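Putative pectin lyase (Geobacillus virus E2, PDB 7CHU) serves as the tailspike of a deep-sea thermophilic bacteriophage, a trimer with a pectate lyase-like fold that probably recognises, and may cleave, polysaccharide on the host surface. Local coordinates at residues V75-F80 and Q95-S100; H259-N264 and G286-G291; Q415-S420 and N431-I436; P484-S489 and V497-N502. All coordinates share one frame; numbering follows the deposited sequence.

Contact 1. Residues V75-F80 and Q95-S100; sequences VNVKEF and QNAINS
Phe80 and Ala97 meet where helix 91-99, between strands 75-76 and 113-117, packs against the chain that leaves strand 75-76, near the start of the pectate lyase-like parallel beta-helix. It is an example of an aromatic ring lying flat against a helix backbone. The principal interaction is a CH-pi contact, Ala97 CA lying 3.8 Å from the centroid of the Phe80 ring and over its face. Asn96 O leans over the rim of that same face. With CG anti to its own carbonyl carbon (chi1 -73°), Phe80 lays its ring along the helix, from Asn96 past Ala97 to Ser100.

Apolar contacts continue from the alanine methyl, for Ala97 CB also touches Val77 CG1 at 3.7 Å. Ile98, one residue on, faces the other way, onto strands 113-117 and 128-130.

Polar links are indirect. A water donates to Phe80 O and accepts from Asn96 ND2, bridging the two segments at the edge of the interface. Ser100 OG gives its proton to Ala97 O at 2.6 Å; this holds the hydroxyl oxygen 3.4 Å from Phe80 CZ, while Val75 CG1 touches that oxygen at 3.7 Å.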
loop_
_atom_site.group_PDB
_atom_site.type_symbol
_atom_site.label_atom_id
_atom_site.label_comp_id
_atom_site.label_asym_id
_atom_site.label_seq_id
_atom_site.Cartn_x
_atom_site.Cartn_y
_atom_site.Cartn_z
ATOM N N VAL A 75 30.396 7.809 -8.123
ATOM C CA VAL A 75 31.226 7.693 -9.309
ATOM C C VAL A 75 30.365 8.097 -10.494
ATOM O O VAL A 75 29.356 7.450 -10.778
ATOM C CB VAL A 75 31.774 6.273 -9.473
ATOM C CG1 VAL A 75 32.599 6.175 -10.743
ATOM C CG2 VAL A 75 32.601 5.902 -8.262
ATOM N N ASN A 76 30.754 9.170 -11.175
ATOM C CA ASN A 76 30.065 9.659 -12.361
ATOM C C ASN A 76 30.667 8.992 -13.591
ATOM O O ASN A 76 31.887 9.070 -13.810
ATOM C CB ASN A 76 30.191 11.188 -12.445
ATOM C CG ASN A 76 29.236 11.818 -13.452
ATOM O OD1 ASN A 76 29.160 11.388 -14.587
ATOM N ND2 ASN A 76 28.482 12.839 -13.020
ATOM N N VAL A 77 29.824 8.324 -14.388
ATOM C CA VAL A 77 30.327 7.652 -15.589
ATOM C C VAL A 77 31.000 8.641 -16.536
ATOM O O VAL A 77 31.864 8.253 -17.322
ATOM C CB VAL A 77 29.197 6.881 -16.316
ATOM C CG1 VAL A 77 28.627 5.798 -15.407
ATOM C CG2 VAL A 77 28.092 7.856 -16.808
ATOM N N LYS A 78 30.660 9.929 -16.453
ATOM C CA LYS A 78 31.326 10.899 -17.325
ATOM C C LYS A 78 32.822 10.987 -17.030
ATOM O O LYS A 78 33.608 11.345 -17.912
ATOM C CB LYS A 78 30.679 12.278 -17.172
ATOM C CG LYS A 78 30.396 12.969 -18.480
ATOM C CD LYS A 78 30.120 14.452 -18.291
ATOM C CE LYS A 78 30.334 15.219 -19.594
ATOM N NZ LYS A 78 29.484 16.452 -19.673
ATOM N N GLU A 79 33.225 10.687 -15.791
ATOM C CA GLU A 79 34.640 10.624 -15.451
ATOM C C GLU A 79 35.385 9.584 -16.261
ATOM O O GLU A 79 36.620 9.625 -16.321
ATOM C CB GLU A 79 34.842 10.278 -13.978
ATOM C CG GLU A 79 34.183 11.192 -12.981
ATOM C CD GLU A 79 34.210 10.582 -11.581
ATOM O OE1 GLU A 79 35.175 9.816 -11.303
ATOM O OE2 GLU A 79 33.265 10.842 -10.785
ATOM N N PHE A 80 34.683 8.621 -16.835
ATOM C CA PHE A 80 35.324 7.507 -17.516
ATOM C C PHE A 80 35.142 7.578 -19.021
ATOM O O PHE A 80 35.495 6.629 -19.731
ATOM C CB PHE A 80 34.818 6.190 -16.931
ATOM C CG PHE A 80 35.363 5.924 -15.556
ATOM C CD1 PHE A 80 34.761 6.484 -14.433
ATOM C CD2 PHE A 80 36.537 5.185 -15.399
ATOM C CE1 PHE A 80 35.314 6.285 -13.150
ATOM C CE2 PHE A 80 37.091 4.955 -14.138
ATOM C CZ PHE A 80 36.484 5.512 -13.005
ATOM N N GLN A 95 31.228 0.319 -18.147
ATOM C CA GLN A 95 31.813 -0.824 -17.447
ATOM C C GLN A 95 33.018 -0.401 -16.610
ATOM O O GLN A 95 33.164 -0.825 -15.453
ATOM C CB GLN A 95 32.212 -1.917 -18.446
ATOM C CG GLN A 95 32.623 -3.237 -17.805
ATOM C CD GLN A 95 31.456 -3.905 -17.110
ATOM O OE1 GLN A 95 30.589 -4.481 -17.762
ATOM N NE2 GLN A 95 31.415 -3.816 -15.787
ATOM N N ASN A 96 33.886 0.448 -17.173
ATOM C CA ASN A 96 35.039 0.939 -16.420
ATOM C C ASN A 96 34.600 1.689 -15.171
ATOM O O ASN A 96 35.189 1.516 -14.096
ATOM C CB ASN A 96 35.925 1.824 -17.324
ATOM C CG ASN A 96 36.740 0.995 -18.308
ATOM O OD1 ASN A 96 36.811 -0.216 -18.164
ATOM N ND2 ASN A 96 37.385 1.641 -19.274
ATOM N N ALA A 97 33.551 2.511 -15.285
ATOM C CA ALA A 97 33.027 3.220 -14.122
ATOM C C ALA A 97 32.574 2.252 -13.045
ATOM O O ALA A 97 32.936 2.404 -11.877
ATOM C CB ALA A 97 31.865 4.124 -14.532
ATOM N N ILE A 98 31.751 1.263 -13.417
ATOM C CA ILE A 98 31.284 0.255 -12.468
ATOM C C ILE A 98 32.463 -0.522 -11.877
ATOM O O ILE A 98 32.517 -0.772 -10.666
ATOM C CB ILE A 98 30.288 -0.691 -13.170
ATOM C CG1 ILE A 98 28.946 0.006 -13.415
ATOM C CG2 ILE A 98 30.125 -1.992 -12.395
ATOM C CD1 ILE A 98 28.129 -0.679 -14.441
ATOM N N ASN A 99 33.420 -0.924 -12.722
ATOM C CA ASN A 99 34.584 -1.677 -12.238
ATOM C C ASN A 99 35.443 -0.880 -11.271
ATOM O O ASN A 99 36.145 -1.483 -10.450
ATOM C CB ASN A 99 35.453 -2.139 -13.405
ATOM C CG ASN A 99 34.810 -3.259 -14.187
ATOM O OD1 ASN A 99 33.828 -3.852 -13.741
ATOM N ND2 ASN A 99 35.353 -3.550 -15.361
ATOM N N SER A 100 35.380 0.455 -11.322
ATOM C CA SER A 100 36.174 1.275 -10.411
ATOM C C SER A 100 35.614 1.284 -9.005
ATOM O O SER A 100 36.289 1.779 -8.101
ATOM C CB SER A 100 36.275 2.713 -10.925
ATOM O OG SER A 100 35.028 3.408 -10.796
HETATM O O HOH W 1 37.069 4.404 -19.726
#

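Contact 2. Residues H259-N264 and G286-G291; sequences HFEANN and GCKFHG
Residues His259-Glu261 pair with Lys288-His290 as parallel strands, their axes 4.8 Å apart and inclined by only 6°, joined by bonds from Phe260 N to Lys288 O, His290 N to Phe260 O and Ala262 N to His290 O. This is the basic step of a parallel beta-helix, in which successive coils stack in register and like side chains line up along the long axis.

Phe260 and Phe289 illustrate that stacking on one face. Their rings point the same way and are nearly parallel but slid apart, with centroids separated by 5.1 Å and little overlap. The closest approach is Phe260 CD2 to Phe289 CE2, at 3.4 Å. Phe321 extends the row by stacking on Phe289.

Polar groups occupy the other face. Lys288 runs fully extended beside His259 and lays CD over the imidazole, 3.8 Å from its centroid, while its ammonium group forms a salt bridge with Asp219 of the second subunit. The link from Lys288 NZ to Glu261 OE1 is a long salt bridge, supplemented by a water between NZ and OE2. Glu261 OE1 offers its anti lone pair to His259 NE2 at 2.7 Å, almost in the ring plane, which fixes the carboxylate. The other oxygen, Glu261 OE2, sits over the His290 face, 3.5 Å from ND1.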
loop_
_atom_site.group_PDB
_atom_site.type_symbol
_atom_site.label_atom_id
_atom_site.label_comp_id
_atom_site.label_asym_id
_atom_site.label_seq_id
_atom_site.Cartn_x
_atom_site.Cartn_y
_atom_site.Cartn_z
ATOM N N HIS A 259 4.037 -0.527 -12.961
ATOM C CA HIS A 259 3.199 -0.214 -14.126
ATOM C C HIS A 259 3.609 -1.146 -15.267
ATOM O O HIS A 259 4.682 -0.964 -15.846
ATOM C CB HIS A 259 3.375 1.260 -14.499
ATOM C CG HIS A 259 2.582 1.729 -15.684
ATOM N ND1 HIS A 259 2.355 3.068 -15.925
ATOM C CD2 HIS A 259 2.010 1.066 -16.719
ATOM C CE1 HIS A 259 1.650 3.210 -17.034
ATOM N NE2 HIS A 259 1.422 2.009 -17.534
ATOM N N PHE A 260 2.763 -2.138 -15.589
ATOM C CA PHE A 260 3.020 -3.100 -16.665
ATOM C C PHE A 260 2.012 -2.843 -17.775
ATOM O O PHE A 260 0.807 -2.884 -17.526
ATOM C CB PHE A 260 2.896 -4.547 -16.176
ATOM C CG PHE A 260 3.761 -4.878 -14.985
ATOM C CD1 PHE A 260 5.068 -5.283 -15.163
ATOM C CD2 PHE A 260 3.259 -4.792 -13.688
ATOM C CE1 PHE A 260 5.886 -5.583 -14.057
ATOM C CE2 PHE A 260 4.050 -5.087 -12.579
ATOM C CZ PHE A 260 5.376 -5.489 -12.763
ATOM N N GLU A 261 2.485 -2.535 -18.980
ATOM C CA GLU A 261 1.531 -2.153 -20.015
ATOM C C GLU A 261 1.990 -2.636 -21.381
ATOM O O GLU A 261 3.162 -2.509 -21.716
ATOM C CB GLU A 261 1.331 -0.630 -20.058
ATOM C CG GLU A 261 0.333 -0.213 -21.145
ATOM C CD GLU A 261 -0.247 1.173 -20.931
ATOM O OE1 GLU A 261 0.138 1.858 -19.961
ATOM O OE2 GLU A 261 -1.093 1.576 -21.745
ATOM N N ALA A 262 1.048 -3.165 -22.173
ATOM C CA ALA A 262 1.286 -3.492 -23.582
ATOM C C ALA A 262 2.532 -4.362 -23.769
ATOM O O ALA A 262 3.351 -4.132 -24.657
ATOM C CB ALA A 262 1.378 -2.214 -24.434
ATOM N N ASN A 263 2.691 -5.370 -22.932
ATOM C CA ASN A 263 3.807 -6.270 -23.152
ATOM C C ASN A 263 3.432 -7.291 -24.213
ATOM O O ASN A 263 2.252 -7.521 -24.487
ATOM C CB ASN A 263 4.213 -6.929 -21.841
ATOM C CG ASN A 263 5.175 -6.041 -21.036
ATOM O OD1 ASN A 263 6.178 -5.546 -21.570
ATOM N ND2 ASN A 263 4.845 -5.806 -19.777
ATOM N N ASN A 264 4.449 -7.848 -24.869
ATOM C CA ASN A 264 4.195 -8.809 -25.927
ATOM C C ASN A 264 4.210 -10.249 -25.432
ATOM O O ASN A 264 3.705 -11.138 -26.125
ATOM C CB ASN A 264 5.189 -8.577 -27.071
ATOM C CG ASN A 264 4.958 -7.241 -27.724
ATOM O OD1 ASN A 264 3.868 -6.985 -28.207
ATOM N ND2 ASN A 264 5.941 -6.351 -27.672
ATOM N N GLY A 286 -0.662 -2.507 -5.459
ATOM C CA GLY A 286 -1.038 -1.340 -6.229
ATOM C C GLY A 286 -0.561 -1.342 -7.659
ATOM O O GLY A 286 -0.455 -0.276 -8.263
ATOM N N CYS A 287 -0.318 -2.514 -8.242
ATOM C CA CYS A 287 0.279 -2.553 -9.564
ATOM C C CYS A 287 -0.780 -2.515 -10.663
ATOM O O CYS A 287 -1.949 -2.867 -10.460
ATOM C CB CYS A 287 1.187 -3.780 -9.713
ATOM S SG CYS A 287 2.634 -3.754 -8.592
ATOM N N LYS A 288 -0.360 -2.011 -11.822
ATOM C CA LYS A 288 -1.201 -1.891 -13.013
ATOM C C LYS A 288 -0.806 -2.965 -14.029
ATOM O O LYS A 288 0.378 -3.115 -14.320
ATOM C CB LYS A 288 -1.021 -0.503 -13.642
ATOM C CG LYS A 288 -1.620 -0.352 -15.049
ATOM C CD LYS A 288 -1.475 1.083 -15.530
ATOM C CE LYS A 288 -1.984 1.283 -16.930
ATOM N NZ LYS A 288 -2.134 2.729 -17.249
ATOM N N PHE A 289 -1.792 -3.701 -14.576
ATOM C CA PHE A 289 -1.580 -4.718 -15.616
ATOM C C PHE A 289 -2.528 -4.406 -16.774
ATOM O O PHE A 289 -3.723 -4.727 -16.717
ATOM C CB PHE A 289 -1.817 -6.135 -15.090
ATOM C CG PHE A 289 -0.934 -6.519 -13.930
ATOM C CD1 PHE A 289 -1.358 -6.315 -12.620
ATOM C CD2 PHE A 289 0.316 -7.067 -14.145
ATOM C CE1 PHE A 289 -0.535 -6.655 -11.526
ATOM C CE2 PHE A 289 1.139 -7.432 -13.071
ATOM C CZ PHE A 289 0.726 -7.215 -11.756
ATOM N N HIS A 290 -1.996 -3.796 -17.828
ATOM C CA HIS A 290 -2.804 -3.165 -18.872
ATOM C C HIS A 290 -2.457 -3.777 -20.226
ATOM O O HIS A 290 -1.288 -3.847 -20.590
ATOM C CB HIS A 290 -2.529 -1.657 -18.865
ATOM C CG HIS A 290 -3.516 -0.827 -19.622
ATOM N ND1 HIS A 290 -3.586 -0.821 -20.999
ATOM C CD2 HIS A 290 -4.398 0.109 -19.197
ATOM C CE1 HIS A 290 -4.501 0.054 -21.388
ATOM N NE2 HIS A 290 -5.006 0.630 -20.312
ATOM N N GLY A 291 -3.462 -4.181 -20.983
ATOM C CA GLY A 291 -3.215 -4.893 -22.211
ATOM C C GLY A 291 -2.657 -4.022 -23.318
ATOM O O GLY A 291 -2.431 -2.815 -23.183
HETATM O O HOH W 2 -1.951 -0.241 -24.217
HETATM O O HOH W 3 -2.529 3.448 -20.153
#

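Contact 3. Residues Q415-S420 and N431-I436; sequences QNVYRS and NASFGI
Asn416 turns its CG anti to the backbone N (chi1 -165°), and Ser433 sets OG anti to the carbonyl carbon (chi1 -48°); together these torsions bring each polar side chain to a backbone carbonyl of the facing segment. The site lies in the antiparallel sheet region that follows the parallel coils, where strand 410-415 pairs with strand 433-438. It exemplifies how side chains can continue a strand pairing after the backbones part.

Regular pairing ends with Gln415 and Phe434, an antiparallel hydrogen-bonded pair. Gln415 N reaches Phe434 O at 2.8 Å, and Phe434 N returns a longer bond to Gln415 O. Beyond it the chain bends away at Asn416, whose phi is positive. Asn416 ND2 then donates to Ala432 O over 2.7 Å, nearly straight and within its own amide plane, although it meets that carbonyl from above the carbonyl plane. Its other amide atom, OD1, accepts from Lys428 N, so the flat group is held at both ends.

Ser433 OG donates to Asn416 O at 2.7 Å and is also bonded to Gln426. Beside this bond the side chains of Val417 and Ser433 touch through carbon, CB to CB at 3.6 Å.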
loop_
_atom_site.group_PDB
_atom_site.type_symbol
_atom_site.label_atom_id
_atom_site.label_comp_id
_atom_site.label_asym_id
_atom_site.label_seq_id
_atom_site.Cartn_x
_atom_site.Cartn_y
_atom_site.Cartn_z
ATOM N N GLN A 415 -25.440 -25.968 -1.099
ATOM C CA GLN A 415 -24.392 -26.979 -1.087
ATOM C C GLN A 415 -24.457 -27.763 -2.395
ATOM O O GLN A 415 -25.469 -28.414 -2.684
ATOM C CB GLN A 415 -24.555 -27.893 0.131
ATOM C CG GLN A 415 -23.468 -28.944 0.252
ATOM C CD GLN A 415 -22.069 -28.321 0.413
ATOM O OE1 GLN A 415 -21.907 -27.301 1.084
ATOM N NE2 GLN A 415 -21.061 -28.941 -0.210
ATOM N N ASN A 416 -23.399 -27.663 -3.201
ATOM C CA ASN A 416 -23.260 -28.399 -4.462
ATOM C C ASN A 416 -24.253 -27.928 -5.521
ATOM O O ASN A 416 -24.704 -28.718 -6.354
ATOM C CB ASN A 416 -23.387 -29.918 -4.274
ATOM C CG ASN A 416 -22.887 -30.702 -5.495
ATOM O OD1 ASN A 416 -21.970 -30.258 -6.202
ATOM N ND2 ASN A 416 -23.516 -31.852 -5.767
ATOM N N VAL A 417 -24.604 -26.646 -5.500
ATOM C CA VAL A 417 -25.440 -26.069 -6.546
ATOM C C VAL A 417 -25.331 -24.563 -6.431
ATOM O O VAL A 417 -25.213 -24.024 -5.329
ATOM C CB VAL A 417 -26.913 -26.535 -6.433
ATOM C CG1 VAL A 417 -27.511 -26.085 -5.078
ATOM C CG2 VAL A 417 -27.751 -25.975 -7.593
ATOM N N TYR A 418 -25.384 -23.882 -7.572
ATOM C CA TYR A 418 -25.395 -22.427 -7.572
ATOM C C TYR A 418 -26.126 -21.950 -8.817
ATOM O O TYR A 418 -26.213 -22.669 -9.808
ATOM C CB TYR A 418 -23.965 -21.834 -7.502
ATOM C CG TYR A 418 -23.064 -22.130 -8.693
ATOM C CD1 TYR A 418 -22.305 -23.304 -8.751
ATOM C CD2 TYR A 418 -22.961 -21.226 -9.748
ATOM C CE1 TYR A 418 -21.455 -23.569 -9.839
ATOM C CE2 TYR A 418 -22.132 -21.478 -10.833
ATOM C CZ TYR A 418 -21.382 -22.640 -10.873
ATOM O OH TYR A 418 -20.570 -22.868 -11.954
ATOM N N ARG A 419 -26.653 -20.726 -8.758
ATOM C CA ARG A 419 -27.365 -20.158 -9.896
ATOM C C ARG A 419 -26.405 -19.456 -10.852
ATOM O O ARG A 419 -25.596 -18.615 -10.436
ATOM C CB ARG A 419 -28.441 -19.178 -9.444
ATOM C CG ARG A 419 -29.089 -18.463 -10.644
ATOM C CD ARG A 419 -30.387 -17.825 -10.292
ATOM N NE ARG A 419 -31.080 -17.298 -11.466
ATOM C CZ ARG A 419 -32.375 -17.022 -11.497
ATOM N NH1 ARG A 419 -33.129 -17.244 -10.418
ATOM N NH2 ARG A 419 -32.916 -16.535 -12.610
ATOM N N SER A 420 -26.514 -19.788 -12.137
ATOM C CA SER A 420 -25.736 -19.132 -13.189
ATOM C C SER A 420 -26.692 -18.705 -14.297
ATOM O O SER A 420 -27.258 -19.553 -14.998
ATOM C CB SER A 420 -24.650 -20.056 -13.740
ATOM O OG SER A 420 -23.918 -19.410 -14.775
ATOM N N ASN A 431 -22.823 -36.122 -6.513
ATOM C CA ASN A 431 -23.465 -35.785 -5.249
ATOM C C ASN A 431 -24.771 -35.048 -5.509
ATOM O O ASN A 431 -24.919 -34.358 -6.519
ATOM C CB ASN A 431 -22.562 -34.925 -4.366
ATOM C CG ASN A 431 -21.273 -35.645 -3.963
ATOM O OD1 ASN A 431 -21.161 -36.861 -4.084
ATOM N ND2 ASN A 431 -20.292 -34.881 -3.501
ATOM N N ALA A 432 -25.720 -35.209 -4.588
ATOM C CA ALA A 432 -26.950 -34.424 -4.608
ATOM C C ALA A 432 -26.645 -32.942 -4.349
ATOM O O ALA A 432 -25.498 -32.542 -4.129
ATOM C CB ALA A 432 -27.931 -34.964 -3.568
ATOM N N SER A 433 -27.693 -32.115 -4.369
ATOM C CA SER A 433 -27.583 -30.705 -4.035
ATOM C C SER A 433 -28.705 -30.352 -3.070
ATOM O O SER A 433 -29.821 -30.863 -3.210
ATOM C CB SER A 433 -27.695 -29.836 -5.282
ATOM O OG SER A 433 -26.857 -30.331 -6.308
ATOM N N PHE A 434 -28.413 -29.491 -2.095
ATOM C CA PHE A 434 -29.432 -29.020 -1.161
ATOM C C PHE A 434 -29.141 -27.572 -0.824
ATOM O O PHE A 434 -27.995 -27.128 -0.904
ATOM C CB PHE A 434 -29.480 -29.858 0.124
ATOM C CG PHE A 434 -30.121 -31.191 -0.069
ATOM C CD1 PHE A 434 -31.515 -31.320 -0.019
ATOM C CD2 PHE A 434 -29.346 -32.307 -0.317
ATOM C CE1 PHE A 434 -32.111 -32.551 -0.229
ATOM C CE2 PHE A 434 -29.931 -33.569 -0.540
ATOM C CZ PHE A 434 -31.305 -33.700 -0.478
ATOM N N GLY A 435 -30.190 -26.838 -0.457
ATOM C CA GLY A 435 -29.999 -25.451 -0.065
ATOM C C GLY A 435 -31.204 -24.869 0.647
ATOM O O GLY A 435 -32.300 -25.454 0.684
ATOM N N ILE A 436 -30.965 -23.695 1.228
ATOM C CA ILE A 436 -31.996 -22.816 1.775
ATOM C C ILE A 436 -31.956 -21.505 1.002
ATOM O O ILE A 436 -30.872 -20.963 0.746
ATOM C CB ILE A 436 -31.764 -22.556 3.271
ATOM C CG1 ILE A 436 -31.737 -23.862 4.057
ATOM C CG2 ILE A 436 -32.835 -21.599 3.839
ATOM C CD1 ILE A 436 -31.327 -23.653 5.522
#

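Contact 4. Residues P484-S489 and V497-N502; sequences PVTASS and VDSADN
Asp498 OD1 is gripped twice, by Ala500 N at 2.9 Å and by a water that passes the link on to Ala487 N across the contact. The amide of Ala500 comes from above the carboxylate plane, closing an Asx turn, and the water ties the loop 484-489 to that turn. The second oxygen, OD2, forms a salt bridge with Lys505, which also holds Asp501. Asp498 can reach these partners because its CG stands anti to the backbone N (chi1 -171°).

Backbone bonds fasten the same two segments at a single bridge, an example of a loop docking on a strand through two direct backbone hydrogen bonds. Val485 N points to Val497 O at 3.0 Å, and Ser499 N donates to Val485 O at 2.8 Å.

Pro484 supplies the apolar side of the contact. Its CB lies against the Ser499 backbone, 3.6 Å from CA, while CG approaches Val497 CG1 as the two side chains run alongside each other. Val497 also packs on Phe506 of the second subunit. Past the bridge, Asp498 O accepts from both Asp501 N and Asn502 N, so that Asp498 organises the turn between strands 494-498 and 503-507, an antiparallel beta-hairpin.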
loop_
_atom_site.group_PDB
_atom_site.type_symbol
_atom_site.label_atom_id
_atom_site.label_comp_id
_atom_site.label_asym_id
_atom_site.label_seq_id
_atom_site.Cartn_x
_atom_site.Cartn_y
_atom_site.Cartn_z
ATOM N N PRO A 484 -39.869 -42.569 15.742
ATOM C CA PRO A 484 -40.585 -42.827 17.004
ATOM C C PRO A 484 -39.812 -42.315 18.218
ATOM O O PRO A 484 -38.601 -42.497 18.323
ATOM C CB PRO A 484 -40.733 -44.362 17.027
ATOM C CG PRO A 484 -40.700 -44.776 15.546
ATOM C CD PRO A 484 -39.698 -43.796 14.927
ATOM N N VAL A 485 -40.539 -41.706 19.159
ATOM C CA VAL A 485 -39.993 -41.212 20.423
ATOM C C VAL A 485 -40.883 -41.702 21.558
ATOM O O VAL A 485 -42.010 -42.141 21.345
ATOM C CB VAL A 485 -39.895 -39.668 20.479
ATOM C CG1 VAL A 485 -38.958 -39.141 19.397
ATOM C CG2 VAL A 485 -41.305 -39.042 20.343
ATOM N N THR A 486 -40.386 -41.545 22.781
ATOM C CA THR A 486 -41.156 -41.918 23.957
ATOM C C THR A 486 -42.233 -40.880 24.240
ATOM O O THR A 486 -42.049 -39.680 24.002
ATOM C CB THR A 486 -40.250 -42.032 25.181
ATOM O OG1 THR A 486 -39.816 -40.716 25.570
ATOM C CG2 THR A 486 -39.033 -42.916 24.878
ATOM N N ALA A 487 -43.352 -41.354 24.797
ATOM C CA ALA A 487 -44.462 -40.463 25.113
ATOM C C ALA A 487 -44.078 -39.450 26.187
ATOM O O ALA A 487 -44.457 -38.271 26.099
ATOM C CB ALA A 487 -45.680 -41.275 25.559
ATOM N N SER A 488 -43.312 -39.884 27.201
ATOM C CA SER A 488 -42.942 -38.974 28.285
ATOM C C SER A 488 -42.055 -37.830 27.816
ATOM O O SER A 488 -41.947 -36.817 28.518
ATOM C CB SER A 488 -42.246 -39.732 29.417
ATOM O OG SER A 488 -41.121 -40.439 28.924
ATOM N N SER A 489 -41.421 -37.950 26.650
ATOM C CA SER A 489 -40.578 -36.848 26.189
ATOM C C SER A 489 -41.374 -35.729 25.530
ATOM O O SER A 489 -40.796 -34.685 25.213
ATOM C CB SER A 489 -39.504 -37.353 25.213
ATOM O OG SER A 489 -40.030 -37.645 23.916
ATOM N N VAL A 497 -45.054 -40.270 16.722
ATOM C CA VAL A 497 -45.213 -41.720 16.748
ATOM C C VAL A 497 -44.539 -42.260 18.011
ATOM O O VAL A 497 -43.339 -42.040 18.235
ATOM C CB VAL A 497 -44.631 -42.368 15.488
ATOM C CG1 VAL A 497 -44.701 -43.891 15.600
ATOM C CG2 VAL A 497 -45.380 -41.899 14.255
ATOM N N ASP A 498 -45.313 -42.959 18.834
ATOM C CA ASP A 498 -44.841 -43.515 20.100
ATOM C C ASP A 498 -43.952 -44.738 19.858
ATOM O O ASP A 498 -44.407 -45.738 19.297
ATOM C CB ASP A 498 -46.057 -43.893 20.945
ATOM C CG ASP A 498 -45.706 -44.278 22.372
ATOM O OD1 ASP A 498 -44.527 -44.535 22.699
ATOM O OD2 ASP A 498 -46.630 -44.340 23.189
ATOM N N SER A 499 -42.709 -44.696 20.351
ATOM C CA SER A 499 -41.805 -45.824 20.154
ATOM C C SER A 499 -42.216 -47.052 20.958
ATOM O O SER A 499 -41.713 -48.141 20.677
ATOM C CB SER A 499 -40.362 -45.429 20.505
ATOM O OG SER A 499 -40.251 -45.067 21.872
ATOM N N ALA A 500 -43.124 -46.907 21.925
ATOM C CA ALA A 500 -43.628 -48.062 22.663
ATOM C C ALA A 500 -44.435 -48.993 21.769
ATOM O O ALA A 500 -44.349 -50.215 21.908
ATOM C CB ALA A 500 -44.486 -47.600 23.841
ATOM N N ASP A 501 -45.242 -48.438 20.851
ATOM C CA ASP A 501 -46.122 -49.275 20.046
ATOM C C ASP A 501 -46.195 -48.845 18.583
ATOM O O ASP A 501 -47.025 -49.387 17.842
ATOM C CB ASP A 501 -47.534 -49.295 20.656
ATOM C CG ASP A 501 -48.096 -47.897 20.896
ATOM O OD1 ASP A 501 -47.575 -46.918 20.303
ATOM O OD2 ASP A 501 -49.063 -47.774 21.680
ATOM N N ASN A 502 -45.368 -47.890 18.146
ATOM C CA ASN A 502 -45.314 -47.464 16.741
ATOM C C ASN A 502 -46.663 -46.940 16.243
ATOM O O ASN A 502 -47.001 -47.070 15.068
ATOM C CB ASN A 502 -44.811 -48.593 15.836
ATOM C CG ASN A 502 -43.386 -48.987 16.141
ATOM O OD1 ASN A 502 -42.509 -48.131 16.333
ATOM N ND2 ASN A 502 -43.141 -50.290 16.199
HETATM O O HOH W 4 -43.438 -44.208 24.976
#

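How the contacts relate
The four contacts follow one another along both the chain and the length of the protein, in keeping with its elongated shape. Neighbouring centres are spaced by 33 Å from contact 1 to contact 2, 38 Å to contact 3 and 35 Å to contact 4, while the outer two are 97 Å apart. None touches another. Contacts 1 and 2 both fall within the pectate lyase-like parallel coils; contact 3 lies among later antiparallel strands, and contact 4 in a separate small sheet near the C-terminus. Each has residues in its segments that meet other subunits, although in contact 1 these are not the residues that pack on the helix.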